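Local coordinates for protein histone-lysine N-methyltransferase, H3 lysine-9 specific SUVH6 (Arabidopsis thaliana, PDB 6A5K) that probably transfers methyl groups from S-adenosylmethionine to histone H3 and, through its SRA domain, probably recognises methylated DNA in plant chromatin, at residues V383-D389 with S437-A443; L402-G406 with R474-F480. The protein carries 1 engineered substitution. One frame throughout, in Å; residues are numbered along the deposited sequence.

Contact 1 of 2, residues V383-D389 with S437-A443; sequences VGELLED and SGFTIDA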
loop_
_atom_site.group_PDB
_atom_site.type_symbol
_atom_site.label_atom_id
_atom_site.label_comp_id
_atom_site.label_asym_id
_atom_site.label_seq_id
_atom_site.Cartn_x
_atom_site.Cartn_y
_atom_site.Cartn_z
ATOM N N VAL A 383 13.930 13.943 2.624
ATOM C CA VAL A 383 14.588 15.226 2.403
ATOM C C VAL A 383 15.431 15.628 3.607
ATOM O O VAL A 383 15.006 15.469 4.753
ATOM C CB VAL A 383 13.555 16.334 2.089
ATOM C CG1 VAL A 383 14.220 17.707 2.042
ATOM C CG2 VAL A 383 12.850 16.040 0.773
ATOM N N GLY A 384 16.628 16.144 3.334
ATOM C CA GLY A 384 17.528 16.629 4.362
ATOM C C GLY A 384 18.751 17.243 3.703
ATOM O O GLY A 384 18.701 17.616 2.532
ATOM N N GLU A 385 19.852 17.342 4.441
ATOM C CA GLU A 385 21.098 17.856 3.874
ATOM C C GLU A 385 21.923 16.706 3.306
ATOM O O GLU A 385 22.189 15.736 4.015
ATOM C CB GLU A 385 21.929 18.606 4.919
ATOM C CG GLU A 385 21.145 19.427 5.928
ATOM C CD GLU A 385 22.056 20.096 6.957
ATOM O OE1 GLU A 385 23.123 20.621 6.563
ATOM O OE2 GLU A 385 21.713 20.088 8.158
ATOM N N LEU A 386 22.319 16.813 2.040
ATOM C CA LEU A 386 23.239 15.850 1.430
ATOM C C LEU A 386 24.643 16.028 1.995
ATOM O O LEU A 386 25.197 17.123 1.944
ATOM C CB LEU A 386 23.291 16.010 -0.095
ATOM C CG LEU A 386 22.363 15.207 -1.008
ATOM C CD1 LEU A 386 22.329 13.742 -0.594
ATOM C CD2 LEU A 386 20.962 15.806 -1.059
ATOM N N LEU A 387 25.222 14.949 2.507
ATOM C CA LEU A 387 26.565 14.995 3.091
ATOM C C LEU A 387 27.406 13.813 2.631
ATOM O O LEU A 387 26.881 12.725 2.432
ATOM C CB LEU A 387 26.492 14.984 4.623
ATOM C CG LEU A 387 25.795 16.114 5.383
ATOM C CD1 LEU A 387 25.805 15.817 6.874
ATOM C CD2 LEU A 387 26.455 17.465 5.091
ATOM N N GLU A 388 28.710 14.020 2.473
ATOM C CA GLU A 388 29.640 12.895 2.415
ATOM C C GLU A 388 29.446 12.059 3.673
ATOM O O GLU A 388 29.205 12.617 4.747
ATOM C CB GLU A 388 31.098 13.369 2.331
ATOM C CG GLU A 388 31.398 14.311 1.185
ATOM C CD GLU A 388 32.833 14.809 1.208
ATOM O OE1 GLU A 388 33.527 14.664 0.181
ATOM O OE2 GLU A 388 33.266 15.342 2.253
ATOM N N ASP A 389 29.553 10.737 3.545
ATOM C CA ASP A 389 29.395 9.840 4.694
ATOM C C ASP A 389 30.257 10.264 5.880
ATOM O O ASP A 389 29.785 10.286 7.013
ATOM C CB ASP A 389 29.729 8.391 4.318
ATOM C CG ASP A 389 28.655 7.742 3.458
ATOM O OD1 ASP A 389 27.529 8.283 3.371
ATOM O OD2 ASP A 389 28.936 6.670 2.878
ATOM N N SER A 437 27.029 4.163 -2.820
ATOM C CA SER A 437 27.203 5.613 -2.797
ATOM C C SER A 437 28.022 6.040 -1.580
ATOM O O SER A 437 27.993 5.386 -0.541
ATOM C CB SER A 437 25.840 6.316 -2.793
ATOM O OG SER A 437 25.948 7.660 -2.346
ATOM N N GLY A 438 28.750 7.142 -1.707
ATOM C CA GLY A 438 29.500 7.661 -0.581
ATOM C C GLY A 438 28.758 8.779 0.124
ATOM O O GLY A 438 29.363 9.578 0.846
ATOM N N PHE A 439 27.445 8.845 -0.076
ATOM C CA PHE A 439 26.672 9.956 0.477
ATOM C C PHE A 439 25.494 9.541 1.352
ATOM O O PHE A 439 24.952 8.447 1.218
ATOM C CB PHE A 439 26.179 10.859 -0.653
ATOM C CG PHE A 439 27.297 11.558 -1.383
ATOM C CD1 PHE A 439 28.002 10.904 -2.381
ATOM C CD2 PHE A 439 27.661 12.851 -1.047
ATOM C CE1 PHE A 439 29.037 11.534 -3.047
ATOM C CE2 PHE A 439 28.695 13.488 -1.710
ATOM C CZ PHE A 439 29.386 12.828 -2.706
ATOM N N THR A 440 25.108 10.457 2.234
ATOM C CA THR A 440 24.075 10.231 3.241
ATOM C C THR A 440 23.196 11.474 3.333
ATOM O O THR A 440 23.678 12.595 3.143
ATOM C CB THR A 440 24.709 9.913 4.623
ATOM O OG1 THR A 440 25.367 8.642 4.565
ATOM C CG2 THR A 440 23.664 9.895 5.753
ATOM N N ILE A 441 21.910 11.283 3.598
ATOM C CA ILE A 441 21.014 12.405 3.830
ATOM C C ILE A 441 20.806 12.586 5.330
ATOM O O ILE A 441 20.355 11.667 6.018
ATOM C CB ILE A 441 19.646 12.208 3.138
ATOM C CG1 ILE A 441 19.825 11.937 1.644
ATOM C CG2 ILE A 441 18.779 13.433 3.337
ATOM C CD1 ILE A 441 18.645 11.229 1.017
ATOM N N ASP A 442 21.159 13.767 5.829
ATOM C CA ASP A 442 21.031 14.102 7.241
ATOM C C ASP A 442 19.780 14.944 7.438
ATOM O O ASP A 442 19.741 16.104 7.033
ATOM C CB ASP A 442 22.280 14.853 7.723
ATOM C CG ASP A 442 22.233 15.212 9.211
ATOM O OD1 ASP A 442 21.182 15.044 9.860
ATOM O OD2 ASP A 442 23.267 15.677 9.736
ATOM N N ALA A 443 18.762 14.364 8.068
ATOM C CA ALA A 443 17.507 15.075 8.298
ATOM C C ALA A 443 17.301 15.461 9.766
ATOM O O ALA A 443 16.175 15.739 10.182
ATOM C CB ALA A 443 16.328 14.225 7.809
HETATM O O HOH W 1 19.901 18.159 8.801
HETATM O O HOH W 2 24.087 18.087 9.333
#
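Glu385 pairs with Asp442 and Leu387 with Thr440 as antiparallel hydrogen-bonded pairs, each closed by two backbone bonds. Packing is tight on the side of Leu386 and Ile441, whose chains lie side by side and point the same way, Leu386 CD1 being 3.8 Å from Ile441 CG1. With CG1 of Ile441 beside the backbone N (chi1 -55°), its CG2 branch is turned anti to that N and reaches within 3.5 Å of Gly384 N, a buried amide with no partner in the model. These strands belong to a small three-stranded antiparallel sheet of the SET domain, with 436-442 in the middle and 402-406 beyond it. The other face is mixed. Leu387 CD1 rests 3.8 Å from both CB and OD2 of Asp442, but beside it the carboxylates of Glu385 and Asp442 stay 4.9 Å apart (OE2 to OD2), and a water donates to Asp442 OD2 and, weakly, to Glu385 OE2; Asn398 ND2 also hydrogen-bonds Asp442 OD2. At the partly exposed far end, Asp389 N donates to Gly438 O, while Thr440 OG1 donates to Asp389 OD1, at a modelled 2.5 Å that is unusually short and doubtful in its exact length.

Contact 2 of 2, residues L402-G406 with R474-F480; sequences LFDIG and RIPHVMF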
loop_
_atom_site.group_PDB
_atom_site.type_symbol
_atom_site.label_atom_id
_atom_site.label_comp_id
_atom_site.label_asym_id
_atom_site.label_seq_id
_atom_site.Cartn_x
_atom_site.Cartn_y
_atom_site.Cartn_z
ATOM N N LEU A 402 19.649 9.743 9.804
ATOM C CA LEU A 402 20.506 9.588 8.638
ATOM C C LEU A 402 19.945 8.526 7.689
ATOM O O LEU A 402 19.571 7.438 8.123
ATOM C CB LEU A 402 21.926 9.201 9.060
ATOM C CG LEU A 402 22.671 10.142 10.002
ATOM C CD1 LEU A 402 24.039 9.557 10.335
ATOM C CD2 LEU A 402 22.798 11.535 9.381
ATOM N N PHE A 403 19.868 8.854 6.405
ATOM C CA PHE A 403 19.582 7.850 5.386
ATOM C C PHE A 403 20.849 7.597 4.583
ATOM O O PHE A 403 21.292 8.456 3.820
ATOM C CB PHE A 403 18.446 8.282 4.453
ATOM C CG PHE A 403 17.942 7.171 3.565
ATOM C CD1 PHE A 403 18.602 6.845 2.391
ATOM C CD2 PHE A 403 16.811 6.441 3.916
ATOM C CE1 PHE A 403 18.144 5.819 1.574
ATOM C CE2 PHE A 403 16.347 5.419 3.106
ATOM C CZ PHE A 403 17.015 5.112 1.930
ATOM N N ASP A 404 21.421 6.412 4.762
ATOM C CA ASP A 404 22.622 6.010 4.041
ATOM C C ASP A 404 22.221 5.613 2.618
ATOM O O ASP A 404 21.536 4.614 2.424
ATOM C CB ASP A 404 23.305 4.849 4.780
ATOM C CG ASP A 404 24.666 4.487 4.207
ATOM O OD1 ASP A 404 24.850 4.517 2.976
ATOM O OD2 ASP A 404 25.559 4.155 5.008
ATOM N N ILE A 405 22.639 6.398 1.629
ATOM C CA ILE A 405 22.234 6.157 0.241
ATOM C C ILE A 405 22.931 4.919 -0.338
ATOM O O ILE A 405 24.116 4.694 -0.092
ATOM C CB ILE A 405 22.541 7.384 -0.656
ATOM C CG1 ILE A 405 21.764 8.617 -0.165
ATOM C CG2 ILE A 405 22.235 7.093 -2.118
ATOM C CD1 ILE A 405 22.065 9.882 -0.952
ATOM N N GLY A 406 22.184 4.106 -1.081
ATOM C CA GLY A 406 22.767 3.012 -1.846
ATOM C C GLY A 406 22.489 1.610 -1.336
ATOM O O GLY A 406 22.196 1.415 -0.153
ATOM N N ARG A 474 25.500 9.240 -7.734
ATOM C CA ARG A 474 26.003 9.165 -6.369
ATOM C C ARG A 474 24.961 9.671 -5.388
ATOM O O ARG A 474 24.942 9.275 -4.219
ATOM C CB ARG A 474 27.274 9.991 -6.206
ATOM C CG ARG A 474 28.390 9.655 -7.159
ATOM C CD ARG A 474 29.529 10.653 -6.952
ATOM N NE ARG A 474 29.089 12.012 -7.261
ATOM C CZ ARG A 474 29.782 13.112 -6.976
ATOM N NH1 ARG A 474 30.963 13.024 -6.366
ATOM N NH2 ARG A 474 29.295 14.302 -7.303
ATOM N N ILE A 475 24.115 10.578 -5.862
ATOM C CA ILE A 475 23.158 11.250 -4.991
ATOM C C ILE A 475 21.752 11.276 -5.591
ATOM O O ILE A 475 21.186 12.341 -5.842
ATOM C CB ILE A 475 23.622 12.685 -4.675
ATOM C CG1 ILE A 475 24.031 13.417 -5.958
ATOM C CG2 ILE A 475 24.796 12.648 -3.706
ATOM C CD1 ILE A 475 24.146 14.912 -5.798
ATOM N N PRO A 476 21.171 10.089 -5.813
ATOM C CA PRO A 476 19.799 10.061 -6.313
ATOM C C PRO A 476 18.819 10.555 -5.258
ATOM O O PRO A 476 19.142 10.566 -4.062
ATOM C CB PRO A 476 19.575 8.583 -6.623
ATOM C CG PRO A 476 20.448 7.873 -5.636
ATOM C CD PRO A 476 21.682 8.735 -5.533
ATOM N N HIS A 477 17.643 10.983 -5.703
ATOM C CA HIS A 477 16.539 11.253 -4.794
ATOM C C HIS A 477 16.086 9.941 -4.168
ATOM O O HIS A 477 15.976 8.927 -4.859
ATOM C CB HIS A 477 15.373 11.918 -5.528
ATOM C CG HIS A 477 15.696 13.271 -6.071
ATOM N ND1 HIS A 477 15.567 14.424 -5.326
ATOM C CD2 HIS A 477 16.148 13.660 -7.289
ATOM C CE1 HIS A 477 15.931 15.462 -6.058
ATOM N NE2 HIS A 477 16.288 15.024 -7.253
ATOM N N VAL A 478 15.826 9.957 -2.864
ATOM C CA VAL A 478 15.299 8.767 -2.197
ATOM C C VAL A 478 13.784 8.912 -2.073
ATOM O O VAL A 478 13.290 9.735 -1.303
ATOM C CB VAL A 478 15.966 8.556 -0.824
ATOM C CG1 VAL A 478 15.281 7.436 -0.039
ATOM C CG2 VAL A 478 17.459 8.253 -1.021
HETATM N N MSE A 479 13.052 8.129 -2.863
HETATM C CA MSE A 479 11.600 8.252 -2.946
HETATM C C MSE A 479 10.932 7.007 -2.384
HETATM O O MSE A 479 11.251 5.900 -2.808
HETATM C CB MSE A 479 11.165 8.453 -4.401
HETATM C CG MSE A 479 11.928 9.571 -5.128
HETATM SE SE MSE A 479 11.622 11.269 -4.250
HETATM C CE MSE A 479 11.790 12.476 -5.780
ATOM N N PHE A 480 9.993 7.172 -1.457
ATOM C CA PHE A 480 9.298 6.006 -0.911
ATOM C C PHE A 480 8.042 5.636 -1.696
ATOM O O PHE A 480 7.266 6.508 -2.096
ATOM C CB PHE A 480 8.942 6.247 0.552
ATOM C CG PHE A 480 10.135 6.461 1.419
ATOM C CD1 PHE A 480 10.924 5.389 1.797
ATOM C CD2 PHE A 480 10.481 7.733 1.849
ATOM C CE1 PHE A 480 12.033 5.576 2.596
ATOM C CE2 PHE A 480 11.593 7.925 2.639
ATOM C CZ PHE A 480 12.366 6.846 3.015
#
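Phe403 and Val478 approach from opposite directions, and the valine meets the flat side of the ring. Val478 CG1 stands over one face, 3.8 Å from the centroid and 22° off the normal, a CH-pi contact displaced toward the rim, where CZ of Phe403 is the nearest ring atom at 3.5 Å. The second methyl, CG2, lies 3.6 Å from Phe403 CE1, so the isopropyl fork spreads along one side of the ring. Phe403 holds its CG anti to the backbone N (chi1 -169°), which carries the ring out from its strand toward the valine. Farther along, Phe480 meets the same ring obliquely, its CZ 4.2 Å from Phe403 CE2. Ile405 points the same way as Phe403 but serves the other end of the contact: its CG2 branch slides past Pro476 in the opposite direction and comes to 3.8 Å from Pro476 CD, while CG1 passes Val478 CG2 more loosely at 4.4 Å. The side chains that meet are apolar. Tyr382 and Arg408 add to the surroundings of the Phe403 ring, the arginine by a cation-pi contact. The segments 402-406 and 477-480, the latter part of strand 477-482, run at 104° to each other, 8.9 Å apart at their closest, a spacing filled by side chains. The SET fold is built of several small sheets packed on one another, and here strand 402-406 of the three-stranded sheet packs on strand 477-482 of the four-stranded one.

Both contacts are largely buried within the SET domain, with centres 8 Å apart, and both draw on one three-stranded sheet. Contact 1 joins two neighbouring strands within that sheet, so backbone hydrogen bonds dominate, and polar side chains lie on one face, with water at Glu385 and Asp442. Contact 2 instead sets strand 402-406, the opposite edge of the sheet, against strand 477-482 of a separate four-stranded sheet, and rests mainly on hydrocarbon and aromatic side chains. Strand 436-442 ties them together: Ile441 O pairs with Phe403 N at 2.9 Å, and Phe439 packs on Ile475. Ser437 OG adds a probable hydrogen bond to Arg474 O.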